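Local coordinates for phosphoinositol-specific phospholipase C (Pseudomonas sp., PDB 5FYP), which is a calcium-dependent phospholipase C that hydrolyses phosphoinositides, probably splitting the lipid into diacylglycerol and an inositol phosphate, at residues Ser43-Glu48 and Tyr293-Phe298; Asn18-Val23 and Gly110-Thr115; Lys183-Leu188 and Val236-Met241. One frame throughout, in Å; residues are numbered along the deposited sequence.

Contact 1. Residues Ser43-Glu48 and Tyr293-Phe298. With CA (calcium ion), chain I.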
ATOM      1  N   SER A  43       6.258  -0.969 -15.525  1.00 10.88           N
ATOM      2  CA  SER A  43       5.962  -2.408 -15.396  1.00 11.52           C
ATOM      3  C   SER A  43       4.785  -2.768 -14.519  1.00 10.34           C
ATOM      4  O   SER A  43       4.147  -3.777 -14.761  1.00 10.66           O
ATOM      5  CB  SER A  43       7.172  -3.181 -14.884  1.00 12.35           C
ATOM      6  OG  SER A  43       8.288  -3.013 -15.719  1.00 15.90           O
ATOM      7  N   VAL A  44       4.573  -2.022 -13.436  1.00  9.83           N
ATOM      8  CA  VAL A  44       3.556  -2.346 -12.422  1.00  9.20           C
ATOM      9  C   VAL A  44       2.887  -1.059 -11.938  1.00  8.55           C
ATOM     10  O   VAL A  44       3.349   0.051 -12.232  1.00  9.81           O
ATOM     11  CB  VAL A  44       4.117  -3.150 -11.230  1.00  9.07           C
ATOM     12  CG1 VAL A  44       4.644  -4.520 -11.682  1.00  9.96           C
ATOM     13  CG2 VAL A  44       5.194  -2.390 -10.476  1.00  9.88           C
ATOM     14  N   ARG A  45       1.832  -1.211 -11.130  1.00  8.45           N
ATOM     15  CA  ARG A  45       1.077  -0.120 -10.531  1.00  8.59           C
ATOM     16  C   ARG A  45       1.066  -0.174  -9.006  1.00  8.12           C
ATOM     17  O   ARG A  45       0.370   0.613  -8.391  1.00  9.46           O
ATOM     18  CB  ARG A  45      -0.348  -0.021 -11.090  1.00  8.93           C
ATOM     19  CG  ARG A  45      -0.398   0.318 -12.565  1.00  9.80           C
ATOM     20  CD  ARG A  45      -0.301   1.798 -12.830  1.00 10.42           C
ATOM     21  NE  ARG A  45      -0.129   2.086 -14.278  1.00  9.99           N
ATOM     22  CZ  ARG A  45       1.039   2.052 -14.904  1.00 11.93           C
ATOM     23  NH1 ARG A  45       2.158   1.761 -14.263  1.00 11.40           N
ATOM     24  NH2 ARG A  45       1.108   2.324 -16.195  1.00 12.22           N
ATOM     25  N   THR A  46       1.870  -1.056  -8.421  1.00  8.10           N
ATOM     26  CA  THR A  46       1.973  -1.170  -6.950  1.00  7.90           C
ATOM     27  C   THR A  46       3.430  -1.175  -6.588  1.00  7.73           C
ATOM     28  O   THR A  46       4.186  -2.067  -7.016  1.00  8.50           O
ATOM     29  CB  THR A  46       1.211  -2.399  -6.446  1.00  8.46           C
ATOM     30  OG1 THR A  46      -0.181  -2.251  -6.765  1.00  9.58           O
ATOM     31  CG2 THR A  46       1.322  -2.521  -4.926  1.00  8.53           C
ATOM     32  N   LEU A  47       3.816  -0.188  -5.774  1.00  7.95           N
ATOM     33  CA  LEU A  47       5.221   0.107  -5.412  1.00  8.89           C
ATOM     34  C   LEU A  47       5.383   0.082  -3.916  1.00  8.78           C
ATOM     35  O   LEU A  47       4.423  -0.150  -3.183  1.00 11.04           O
ATOM     36  CB  LEU A  47       5.638   1.506  -5.955  1.00 11.01           C
ATOM     37  CG  LEU A  47       5.888   1.628  -7.477  1.00 15.45           C
ATOM     38  CD1 LEU A  47       4.823   1.242  -8.450  1.00 19.86           C
ATOM     39  CD2 LEU A  47       6.396   3.020  -7.745  1.00 13.83           C
ATOM     40  N   GLU A  48       6.613   0.256  -3.432  1.00  7.67           N
ATOM     41  CA  GLU A  48       6.909   0.134  -1.997  1.00  7.69           C
ATOM     42  C   GLU A  48       8.040   1.081  -1.629  1.00  7.67           C
ATOM     43  O   GLU A  48       9.020   1.191  -2.357  1.00  9.10           O
ATOM     44  CB  GLU A  48       7.288  -1.297  -1.619  1.00  7.98           C
ATOM     45  CG  GLU A  48       7.567  -1.504  -0.137  1.00  7.84           C
ATOM     46  CD  GLU A  48       7.688  -2.955   0.273  1.00  8.10           C
ATOM     47  OE1 GLU A  48       7.852  -3.815  -0.610  1.00  9.15           O
ATOM     48  OE2 GLU A  48       7.634  -3.220   1.509  1.00 10.30           O
ATOM     49  N   TYR A 293       0.155 -10.481 -18.962  1.00 13.70           N
ATOM     50  CA  TYR A 293      -0.368  -9.420 -18.130  1.00 12.65           C
ATOM     51  C   TYR A 293       0.250  -9.441 -16.726  1.00 11.76           C
ATOM     52  O   TYR A 293       0.541 -10.505 -16.172  1.00 13.24           O
ATOM     53  CB  TYR A 293      -1.878  -9.517 -18.008  1.00 13.46           C
ATOM     54  CG  TYR A 293      -2.620  -9.372 -19.319  1.00 15.56           C
ATOM     55  CD1 TYR A 293      -2.467  -8.233 -20.113  1.00 16.43           C
ATOM     56  CD2 TYR A 293      -3.506 -10.343 -19.728  1.00 18.34           C
ATOM     57  CE1 TYR A 293      -3.149  -8.093 -21.326  1.00 17.28           C
ATOM     58  CE2 TYR A 293      -4.213 -10.211 -20.931  1.00 15.08           C
ATOM     59  CZ  TYR A 293      -4.024  -9.066 -21.689  1.00 19.39           C
ATOM     60  OH  TYR A 293      -4.724  -8.945 -22.886  1.00 25.83           O
ATOM     61  N   ARG A 294       0.402  -8.246 -16.155  1.00 10.25           N
ATOM     62  CA  ARG A 294       0.762  -8.074 -14.741  1.00  9.72           C
ATOM     63  C   ARG A 294      -0.384  -7.564 -13.891  1.00  9.72           C
ATOM     64  O   ARG A 294      -0.245  -7.476 -12.674  1.00 10.47           O
ATOM     65  CB  ARG A 294       1.984  -7.186 -14.565  1.00  9.58           C
ATOM     66  CG  ARG A 294       3.211  -7.701 -15.287  1.00 10.36           C
ATOM     67  CD  ARG A 294       4.509  -7.125 -14.710  1.00 10.63           C
ATOM     68  NE  ARG A 294       5.632  -7.327 -15.621  1.00 10.67           N
ATOM     69  CZ  ARG A 294       5.883  -6.581 -16.693  1.00 11.93           C
ATOM     70  NH1 ARG A 294       5.197  -5.497 -16.955  1.00 10.48           N
ATOM     71  NH2 ARG A 294       6.878  -6.935 -17.509  1.00 13.43           N
ATOM     72  N   ILE A 295      -1.523  -7.230 -14.518  1.00  9.98           N
ATOM     73  CA  ILE A 295      -2.734  -6.790 -13.824  1.00  9.58           C
ATOM     74  C   ILE A 295      -3.895  -7.441 -14.550  1.00 10.28           C
ATOM     75  O   ILE A 295      -4.030  -7.294 -15.777  1.00 11.41           O
ATOM     76  CB  ILE A 295      -2.912  -5.254 -13.815  1.00  9.18           C
ATOM     77  CG1 ILE A 295      -1.744  -4.580 -13.084  1.00  9.73           C
ATOM     78  CG2 ILE A 295      -4.256  -4.867 -13.244  1.00  8.94           C
ATOM     79  CD1 ILE A 295      -1.866  -3.101 -12.928  1.00 11.20           C
ATOM     80  N   ARG A 296      -4.731  -8.173 -13.828  0.50 10.62           N
ATOM     81  CA  ARG A 296      -5.891  -8.811 -14.446  0.50 12.02           C
ATOM     82  C   ARG A 296      -6.909  -9.177 -13.400  0.50 10.79           C
ATOM     83  O   ARG A 296      -6.570  -9.375 -12.242  0.50 10.42           O
ATOM     84  CB  ARG A 296      -5.500 -10.059 -15.209  0.50 12.80           C
ATOM     85  CG  ARG A 296      -4.564 -10.963 -14.496  0.50 14.66           C
ATOM     86  CD  ARG A 296      -4.561 -12.332 -15.130  0.50 13.79           C
ATOM     87  NE  ARG A 296      -5.712 -13.092 -14.651  0.50 12.24           N
ATOM     88  CZ  ARG A 296      -5.906 -14.388 -14.831  0.50 14.19           C
ATOM     89  NH1 ARG A 296      -5.037 -15.139 -15.531  0.50 13.93           N
ATOM     90  NH2 ARG A 296      -6.993 -14.912 -14.275  0.50 13.93           N
ATOM     91  N   PRO A 297      -8.172  -9.310 -13.812  1.00 10.90           N
ATOM     92  CA  PRO A 297      -9.151  -9.858 -12.884  1.00 11.78           C
ATOM     93  C   PRO A 297      -8.790 -11.285 -12.467  1.00 12.09           C
ATOM     94  O   PRO A 297      -8.169 -12.013 -13.244  1.00 14.17           O
ATOM     95  CB  PRO A 297     -10.453  -9.882 -13.726  1.00 12.96           C
ATOM     96  CG  PRO A 297     -10.211  -8.944 -14.841  1.00 13.47           C
ATOM     97  CD  PRO A 297      -8.757  -9.031 -15.142  1.00 12.56           C
ATOM     98  N   PHE A 298      -9.194 -11.693 -11.268  1.00 12.56           N
ATOM     99  CA  PHE A 298      -9.035 -13.093 -10.844  1.00 13.51           C
ATOM    100  C   PHE A 298      -9.688 -14.071 -11.773  1.00 20.38           C
ATOM    101  O   PHE A 298      -9.240 -15.217 -11.814  1.00 29.77           O
ATOM    102  CB  PHE A 298      -9.650 -13.293  -9.465  1.00 12.24           C
ATOM    103  CG  PHE A 298      -8.874 -12.643  -8.357  1.00 11.22           C
ATOM    104  CD1 PHE A 298      -7.605 -13.080  -8.008  1.00 11.30           C
ATOM    105  CD2 PHE A 298      -9.405 -11.586  -7.664  1.00 12.39           C
ATOM    106  CE1 PHE A 298      -6.895 -12.462  -6.993  1.00 11.00           C
ATOM    107  CE2 PHE A 298      -8.711 -10.980  -6.640  1.00 11.65           C
ATOM    108  CZ  PHE A 298      -7.446 -11.402  -6.307  1.00 11.07           C
ATOM    109  OXT PHE A 298     -10.631 -13.710 -12.428  1.00 23.18           O
TER
HETATM  110 CA    CA I1303       9.639  -3.255   2.812  0.80 12.02          CA
HETATM  111  O   HOH W   1       9.414  -5.642   2.978  1.00 23.49           O
HETATM  112  O   HOH W   2      11.570  -4.055   4.031  1.00 14.45           O
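The guanidinium group of Arg294 carries the CB of Ser43 over one face, 3.6 Å above its plane and set toward the rim. Its NH1 donates a hydrogen bond of 3.0 Å to Ser43 O. The same residue is therefore met twice, by face and by donor. The pair joins the C-terminal tail to the TIM-barrel framework: the short strand 295-297 pairs antiparallel with strand 20-25 at the edge of its sheet, and Ser43-Arg45 lead into the barrel strand 46-52. The bond is bent, with an N-H...O angle of 138°; NH1 approaches on a lone pair in the carbonyl plane, yet the oxygen stands 29° out of the guanidinium plane. NH2 turns to Ala286 O, so two backbone oxygens fix the rotation of the group. The arginine reaches this far because its chain runs extended from CG to NE, and on the way CD passes 4.0 Å from Val44 CG1, the two side chains crossing at about a right angle.

One residue further along, the contact is apolar. Ile295 CD1 rests against Arg45 CG at 3.7 Å, touching only the root of that arginine. Beyond CG the chain of Arg45 bends at chi2 (-84°) and leads away, its NH1 to Leu41 O and its NH2 to a salt bridge with Glu3. The strand thus entered carries Glu48 of the metal site: joined there by Asn27, Asp50 and Asp119, Glu48 holds the calcium ion through OE2 at 2.4 Å, and two waters complete the shell.

Contact 2. Residues Asn18-Val23 and Gly110-Thr115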
ATOM      1  N   ASN A  18     -11.005  -4.720  -5.676  1.00  8.33           N
ATOM      2  CA  ASN A  18     -10.789  -5.929  -4.890  1.00  8.19           C
ATOM      3  C   ASN A  18     -10.852  -7.220  -5.706  1.00  8.71           C
ATOM      4  O   ASN A  18     -10.417  -8.261  -5.224  1.00  8.99           O
ATOM      5  CB  ASN A  18     -11.755  -5.995  -3.715  1.00  8.22           C
ATOM      6  CG  ASN A  18     -13.193  -5.945  -4.165  1.00  8.66           C
ATOM      7  OD1 ASN A  18     -13.642  -4.954  -4.771  1.00  9.06           O
ATOM      8  ND2 ASN A  18     -13.955  -6.956  -3.802  1.00  9.77           N
ATOM      9  N   GLY A  19     -11.403  -7.144  -6.921  1.00  8.32           N
ATOM     10  CA  GLY A  19     -11.407  -8.292  -7.840  1.00  9.17           C
ATOM     11  C   GLY A  19     -10.269  -8.334  -8.815  1.00  8.77           C
ATOM     12  O   GLY A  19     -10.316  -9.161  -9.747  1.00 10.02           O
ATOM     13  N   ILE A  20      -9.252  -7.493  -8.619  1.00  8.68           N
ATOM     14  CA  ILE A  20      -8.115  -7.403  -9.526  1.00  9.16           C
ATOM     15  C   ILE A  20      -6.851  -7.931  -8.828  1.00  8.58           C
ATOM     16  O   ILE A  20      -6.544  -7.553  -7.691  1.00  8.71           O
ATOM     17  CB  ILE A  20      -7.907  -5.954  -9.998  1.00  9.58           C
ATOM     18  CG1 ILE A  20      -9.148  -5.419 -10.716  1.00 10.35           C
ATOM     19  CG2 ILE A  20      -6.676  -5.857 -10.875  1.00 10.03           C
ATOM     20  CD1 ILE A  20      -9.088  -3.961 -11.061  1.00 10.74           C
ATOM     21  N   ALA A  21      -6.140  -8.797  -9.536  1.00  8.85           N
ATOM     22  CA  ALA A  21      -4.833  -9.313  -9.129  1.00  8.56           C
ATOM     23  C   ALA A  21      -3.734  -8.514  -9.829  1.00  8.65           C
ATOM     24  O   ALA A  21      -3.823  -8.210 -11.030  1.00  9.57           O
ATOM     25  CB  ALA A  21      -4.695 -10.770  -9.484  1.00  9.30           C
ATOM     26  N   GLN A  22      -2.668  -8.260  -9.090  1.00  8.33           N
ATOM     27  CA  GLN A  22      -1.534  -7.497  -9.571  1.00  8.09           C
ATOM     28  C   GLN A  22      -0.223  -8.127  -9.172  1.00  7.63           C
ATOM     29  O   GLN A  22      -0.055  -8.616  -8.036  1.00  8.20           O
ATOM     30  CB  GLN A  22      -1.523  -6.084  -8.975  1.00  8.57           C
ATOM     31  CG  GLN A  22      -2.775  -5.281  -9.178  1.00  8.75           C
ATOM     32  CD  GLN A  22      -2.569  -3.845  -8.736  1.00  8.60           C
ATOM     33  OE1 GLN A  22      -1.534  -3.211  -9.041  1.00  9.98           O
ATOM     34  NE2 GLN A  22      -3.548  -3.303  -8.048  1.00  9.22           N
ATOM     35  N   VAL A  23       0.762  -7.965 -10.031  1.00  7.98           N
ATOM     36  CA  VAL A  23       2.176  -8.045  -9.650  1.00  7.90           C
ATOM     37  C   VAL A  23       2.540  -6.709  -8.999  1.00  7.83           C
ATOM     38  O   VAL A  23       2.303  -5.642  -9.576  1.00  8.66           O
ATOM     39  CB  VAL A  23       3.056  -8.263 -10.890  1.00  8.81           C
ATOM     40  CG1 VAL A  23       4.526  -8.298 -10.531  1.00  9.25           C
ATOM     41  CG2 VAL A  23       2.653  -9.555 -11.607  1.00  8.84           C
ATOM     42  N   GLY A 110      -5.410   9.334 -16.663  1.00 19.90           N
ATOM     43  CA  GLY A 110      -6.169   8.125 -16.943  1.00 19.91           C
ATOM     44  C   GLY A 110      -5.502   6.860 -16.452  1.00 18.38           C
ATOM     45  O   GLY A 110      -5.948   5.773 -16.795  1.00 18.61           O
ATOM     46  N   HIS A 111      -4.436   6.993 -15.657  1.00 15.09           N
ATOM     47  CA  HIS A 111      -3.737   5.799 -15.254  1.00 14.26           C
ATOM     48  C   HIS A 111      -4.552   4.899 -14.331  1.00 11.59           C
ATOM     49  O   HIS A 111      -5.384   5.356 -13.536  1.00 13.00           O
ATOM     50  CB  HIS A 111      -2.373   6.125 -14.618  1.00 12.95           C
ATOM     51  CG  HIS A 111      -2.423   6.919 -13.336  1.00 13.88           C
ATOM     52  ND1 HIS A 111      -2.715   6.368 -12.118  1.00 12.78           N
ATOM     53  CD2 HIS A 111      -2.163   8.225 -13.102  1.00 16.11           C
ATOM     54  CE1 HIS A 111      -2.646   7.305 -11.188  1.00 11.05           C
ATOM     55  NE2 HIS A 111      -2.295   8.436 -11.753  1.00 13.47           N
ATOM     56  N   PHE A 112      -4.292   3.610 -14.442  1.00 11.74           N
ATOM     57  CA  PHE A 112      -4.769   2.637 -13.486  1.00 11.02           C
ATOM     58  C   PHE A 112      -4.331   3.080 -12.091  1.00 10.46           C
ATOM     59  O   PHE A 112      -3.231   3.623 -11.933  1.00 11.63           O
ATOM     60  CB  PHE A 112      -4.167   1.274 -13.861  1.00 11.54           C
ATOM     61  CG  PHE A 112      -4.652   0.142 -13.032  1.00 11.35           C
ATOM     62  CD1 PHE A 112      -4.074  -0.127 -11.802  1.00 10.65           C
ATOM     63  CD2 PHE A 112      -5.693  -0.661 -13.458  1.00 12.68           C
ATOM     64  CE1 PHE A 112      -4.558  -1.142 -11.001  1.00 10.79           C
ATOM     65  CE2 PHE A 112      -6.150  -1.696 -12.683  1.00 12.86           C
ATOM     66  CZ  PHE A 112      -5.588  -1.933 -11.450  1.00 12.18           C
ATOM     67  N   PRO A 113      -5.167   2.906 -11.059  1.00 10.54           N
ATOM     68  CA  PRO A 113      -4.800   3.415  -9.745  1.00  9.72           C
ATOM     69  C   PRO A 113      -3.465   2.870  -9.257  1.00  8.70           C
ATOM     70  O   PRO A 113      -3.190   1.669  -9.398  1.00  9.99           O
ATOM     71  CB  PRO A 113      -5.951   2.957  -8.853  1.00  9.30           C
ATOM     72  CG  PRO A 113      -6.587   1.821  -9.608  1.00 10.03           C
ATOM     73  CD  PRO A 113      -6.479   2.258 -11.045  1.00 10.01           C
ATOM     74  N   ILE A 114      -2.667   3.759  -8.670  1.00  9.10           N
ATOM     75  CA  ILE A 114      -1.360   3.384  -8.115  1.00  8.47           C
ATOM     76  C   ILE A 114      -1.511   3.111  -6.625  1.00  8.15           C
ATOM     77  O   ILE A 114      -2.105   3.919  -5.930  1.00  9.80           O
ATOM     78  CB  ILE A 114      -0.343   4.494  -8.327  1.00  9.59           C
ATOM     79  CG1 ILE A 114      -0.093   4.723  -9.812  1.00 11.00           C
ATOM     80  CG2 ILE A 114       0.959   4.211  -7.583  1.00  9.51           C
ATOM     81  CD1 ILE A 114       0.585   6.048 -10.119  1.00 12.53           C
ATOM     82  N   THR A 115      -0.965   1.996  -6.182  1.00  7.74           N
ATOM     83  CA  THR A 115      -0.954   1.656  -4.769  1.00  7.62           C
ATOM     84  C   THR A 115       0.491   1.736  -4.278  1.00  7.57           C
ATOM     85  O   THR A 115       1.388   1.123  -4.859  1.00  8.15           O
ATOM     86  CB  THR A 115      -1.546   0.267  -4.513  1.00  7.88           C
ATOM     87  OG1 THR A 115      -2.893   0.241  -4.980  1.00  9.02           O
ATOM     88  CG2 THR A 115      -1.575  -0.080  -3.039  1.00  9.19           C
TER
HETATM   89  O   HOH W   3      -2.669  -0.458  -7.718  1.00  9.02           O
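A bound water ties Gln22 to Pro113 and Thr115. It accepts from Gln22 NE2 at 3.0 Å, lies 2.8 Å from Pro113 O, to which it can donate, and pairs with Thr115 OG1, also at 2.8 Å. One solvent molecule here links segments that share no direct hydrogen bond. The carboxamide is fixed from its other end too, since Gln22 OE1 pairs with the hydroxyl of Thr46.

Beside the water sits the ring of Phe112, with the water oxygen at its edge and in its plane. Gln22 NE2 also comes to that edge, 3.8 Å from CE1, the amide standing nearly upright to the ring at 83°. Ile20 reaches it from the strand as well, its CD1 lying 4.0 Å from CE2. With CG anti to the backbone N (chi1 -175°), Phe112 points its ring straight at the strand, and the CD of Pro113 lies over one ring face near its rim, 3.4 Å above the plane. An alanine at Phe112 is likely to leave Ile20 CD1 and the Gln22 amide without the edge they pack on, opening a gap beside the bound water.

The backbone carrying this ring is held from behind: His111 ND1 donates to Phe112 O in a straight bond (170°), from above the carbonyl plane, while the Phe112 N-H goes to Glu3. His111 NE2 hydrogen-bonds Ser105 and its ring meets that of Trp104, both of helix 94-107. The contact thus fills the barrel interior near the N-terminal ends of strands 20-25 and 114-120, with Ile295 of strand 295-297 also touching the ring, Leu185 of strand 184-189 beside Pro113, and helix 269-274 lying outside against Ala21.

Contact 3. Residues Lys183-Leu188 and Val236-Met241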
ATOM      1  N   LYS A 183      -6.023   7.771  -9.598  1.00 12.06           N
ATOM      2  CA  LYS A 183      -5.958   7.795  -8.150  1.00 10.76           C
ATOM      3  C   LYS A 183      -4.675   7.145  -7.622  1.00 10.00           C
ATOM      4  O   LYS A 183      -4.035   6.317  -8.280  1.00 10.35           O
ATOM      5  CB  LYS A 183      -7.189   7.133  -7.532  1.00 12.34           C
ATOM      6  CG  LYS A 183      -8.541   7.722  -7.950  1.00 16.60           C
ATOM      7  CD  LYS A 183      -8.727   9.204  -7.717  1.00 17.70           C
ATOM      8  CE  LYS A 183      -8.744   9.571  -6.264  1.00 18.53           C
ATOM      9  NZ  LYS A 183      -8.696  11.065  -6.180  1.00 16.96           N
ATOM     10  N   VAL A 184      -4.331   7.546  -6.400  1.00  9.83           N
ATOM     11  CA  VAL A 184      -3.241   6.959  -5.610  1.00  9.09           C
ATOM     12  C   VAL A 184      -3.826   6.489  -4.277  1.00  8.56           C
ATOM     13  O   VAL A 184      -4.555   7.202  -3.618  1.00  9.36           O
ATOM     14  CB  VAL A 184      -2.134   7.985  -5.373  1.00 10.03           C
ATOM     15  CG1 VAL A 184      -1.069   7.461  -4.427  1.00 10.76           C
ATOM     16  CG2 VAL A 184      -1.507   8.418  -6.696  1.00 10.81           C
ATOM     17  N   LEU A 185      -3.505   5.238  -3.931  1.00  8.03           N
ATOM     18  CA  LEU A 185      -3.875   4.617  -2.658  1.00  7.65           C
ATOM     19  C   LEU A 185      -2.618   4.393  -1.847  1.00  7.27           C
ATOM     20  O   LEU A 185      -1.681   3.789  -2.344  1.00  9.20           O
ATOM     21  CB  LEU A 185      -4.581   3.260  -2.863  1.00  8.21           C
ATOM     22  CG  LEU A 185      -6.005   3.288  -3.396  1.00  8.93           C
ATOM     23  CD1 LEU A 185      -6.090   3.730  -4.840  1.00 11.47           C
ATOM     24  CD2 LEU A 185      -6.651   1.930  -3.235  1.00 10.34           C
ATOM     25  N   LEU A 186      -2.610   4.875  -0.621  1.00  7.34           N
ATOM     26  CA  LEU A 186      -1.480   4.731   0.274  1.00  6.72           C
ATOM     27  C   LEU A 186      -1.794   3.671   1.330  1.00  6.75           C
ATOM     28  O   LEU A 186      -2.902   3.661   1.871  1.00  7.13           O
ATOM     29  CB  LEU A 186      -1.185   6.045   0.954  1.00  7.75           C
ATOM     30  CG  LEU A 186      -0.935   7.209  -0.001  1.00  8.42           C
ATOM     31  CD1 LEU A 186      -0.726   8.485   0.781  1.00 10.20           C
ATOM     32  CD2 LEU A 186       0.239   6.940  -0.933  1.00  8.77           C
ATOM     33  N   VAL A 187      -0.798   2.830   1.638  1.00  6.53           N
ATOM     34  CA  VAL A 187      -1.011   1.712   2.557  1.00  6.34           C
ATOM     35  C   VAL A 187       0.099   1.745   3.595  1.00  6.82           C
ATOM     36  O   VAL A 187       1.265   1.862   3.238  1.00  9.20           O
ATOM     37  CB  VAL A 187      -0.961   0.394   1.785  1.00  7.08           C
ATOM     38  CG1 VAL A 187      -1.268  -0.779   2.730  1.00  7.77           C
ATOM     39  CG2 VAL A 187      -1.923   0.407   0.593  1.00  6.69           C
ATOM     40  N   LEU A 188      -0.242   1.616   4.862  1.00  6.70           N
ATOM     41  CA  LEU A 188       0.744   1.587   5.948  1.00  6.87           C
ATOM     42  C   LEU A 188       1.011   0.142   6.369  1.00  6.79           C
ATOM     43  O   LEU A 188       0.081  -0.622   6.654  1.00  7.15           O
ATOM     44  CB  LEU A 188       0.226   2.377   7.141  1.00  7.53           C
ATOM     45  CG  LEU A 188       1.198   2.546   8.300  1.00  8.38           C
ATOM     46  CD1 LEU A 188       2.424   3.364   7.884  1.00  9.68           C
ATOM     47  CD2 LEU A 188       0.500   3.176   9.481  1.00  9.15           C
ATOM     48  N   VAL A 236      -9.882  -1.635   9.242  1.00  6.48           N
ATOM     49  CA  VAL A 236      -9.050  -2.492   8.398  1.00  6.04           C
ATOM     50  C   VAL A 236      -9.772  -2.913   7.115  1.00  6.40           C
ATOM     51  O   VAL A 236     -10.756  -3.646   7.163  1.00  8.01           O
ATOM     52  CB  VAL A 236      -8.598  -3.723   9.210  1.00  6.58           C
ATOM     53  CG1 VAL A 236      -7.938  -4.770   8.353  1.00  7.36           C
ATOM     54  CG2 VAL A 236      -7.667  -3.288  10.341  1.00  7.01           C
ATOM     55  N   ALA A 237      -9.179  -2.502   5.995  1.00  5.93           N
ATOM     56  CA  ALA A 237      -9.684  -2.806   4.666  1.00  6.40           C
ATOM     57  C   ALA A 237      -8.636  -3.493   3.795  1.00  5.94           C
ATOM     58  O   ALA A 237      -8.844  -3.717   2.599  1.00  6.21           O
ATOM     59  CB  ALA A 237     -10.157  -1.535   3.974  1.00  6.53           C
ATOM     60  N   MET A 238      -7.495  -3.845   4.412  1.00  5.69           N
ATOM     61  CA  MET A 238      -6.342  -4.417   3.741  1.00  5.55           C
ATOM     62  C   MET A 238      -5.623  -5.317   4.732  1.00  5.74           C
ATOM     63  O   MET A 238      -5.697  -5.079   5.941  1.00  6.26           O
ATOM     64  CB  MET A 238      -5.374  -3.338   3.261  1.00  6.28           C
ATOM     65  CG  MET A 238      -5.979  -2.419   2.216  1.00  6.61           C
ATOM     66  SD  MET A 238      -4.637  -1.634   1.293  1.00  7.83           S
ATOM     67  CE  MET A 238      -5.537  -0.662   0.084  1.00  8.12           C
ATOM     68  N   ASN A 239      -4.948  -6.341   4.217  1.00  5.67           N
ATOM     69  CA  ASN A 239      -4.221  -7.283   5.072  1.00  5.78           C
ATOM     70  C   ASN A 239      -2.887  -7.630   4.429  1.00  6.07           C
ATOM     71  O   ASN A 239      -2.788  -7.795   3.225  1.00  7.35           O
ATOM     72  CB  ASN A 239      -5.044  -8.544   5.321  1.00  6.29           C
ATOM     73  CG  ASN A 239      -6.238  -8.260   6.216  1.00  6.55           C
ATOM     74  OD1 ASN A 239      -7.352  -7.956   5.735  1.00  7.23           O
ATOM     75  ND2 ASN A 239      -6.015  -8.322   7.514  1.00  6.17           N
ATOM     76  N   ASN A 240      -1.858  -7.766   5.283  1.00  6.39           N
ATOM     77  CA  ASN A 240      -0.482  -7.992   4.844  0.50  7.91           C
ATOM     78  C   ASN A 240      -0.023  -9.355   5.377  1.00  7.18           C
ATOM     79  O   ASN A 240      -0.062  -9.623   6.573  1.00  8.30           O
ATOM     80  CB  ASN A 240       0.497  -6.871   5.255  0.50  9.74           C
ATOM     81  CG  ASN A 240       1.696  -6.679   4.273  0.50 10.25           C
ATOM     82  OD1 ASN A 240       1.613  -6.491   3.026  0.50 14.33           O
ATOM     83  ND2 ASN A 240       2.847  -6.637   4.890  0.50 12.47           N
ATOM     84  N   MET A 241       0.445 -10.185   4.449  1.00  7.74           N
ATOM     85  CA  MET A 241       0.832 -11.561   4.745  0.50  8.38           C
ATOM     86  C   MET A 241       2.204 -11.876   4.207  1.00  8.31           C
ATOM     87  O   MET A 241       2.501 -11.626   3.048  1.00  9.16           O
ATOM     88  CB  MET A 241      -0.162 -12.540   4.137  0.50  9.87           C
ATOM     89  CG  MET A 241      -1.419 -12.555   4.994  0.50 10.90           C
ATOM     90  SD  MET A 241      -2.771 -11.485   4.576  0.50 10.74           S
ATOM     91  CE  MET A 241      -2.913 -11.694   2.731  0.50  9.03           C
TER
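Val187 and Met238 meet closely at the sulfur, and the contact thins out from there. SD lies 3.5 Å from Val187 CG2 and 3.8 Å from CG1, so it is received by both methyls of the valine, while the terminal CE is also 3.8 Å from CG2. The sulfur of Met238 gets there because the chain is extended beyond CG (chi2 -159°) and spans the 8.2 Å between the CA atoms of the two residues. The looser part is toward Leu185, whose CD2 is no nearer to Met238 CE than 4.4 Å. Even this side is not open to solvent: all three residues are buried, and nothing polar passes between them. Ser212 touches both Val187 and Met238, and Ile258 of the neighbouring strand 258-262 meets the methionine as well.

Val187 also packs on Thr115 and Ile117 of strand 114-120, whereas Leu186 turns the other way to Val140 and Phe144 of helix 133-144. Two strands that are not paired with each other are thus bridged by inward-pointing apolar side chains, with helices on the outer face, an arrangement typical of the core of a TIM barrel.

All three contacts are buried, but they differ in depth and chemistry. Contact 3 lies nearest the centre of the chain and is wholly apolar; contact 2 mixes an aromatic edge with a polar corner bridged by one water; contact 1, further out, relies on arginines and includes partly exposed residues. Contacts 1 and 2 have centres about 6 Å apart and share a seam, where the backbone of Arg296 pairs with Ala21 and Val44 CG1 packs on Val23 O. Contact 2 in turn joins contact 3 through neighbouring strands 114-120 and 184-189. Each joins the two sheets of the barrel; along the chain, contact 3 is nested within the loop closed by contact 1.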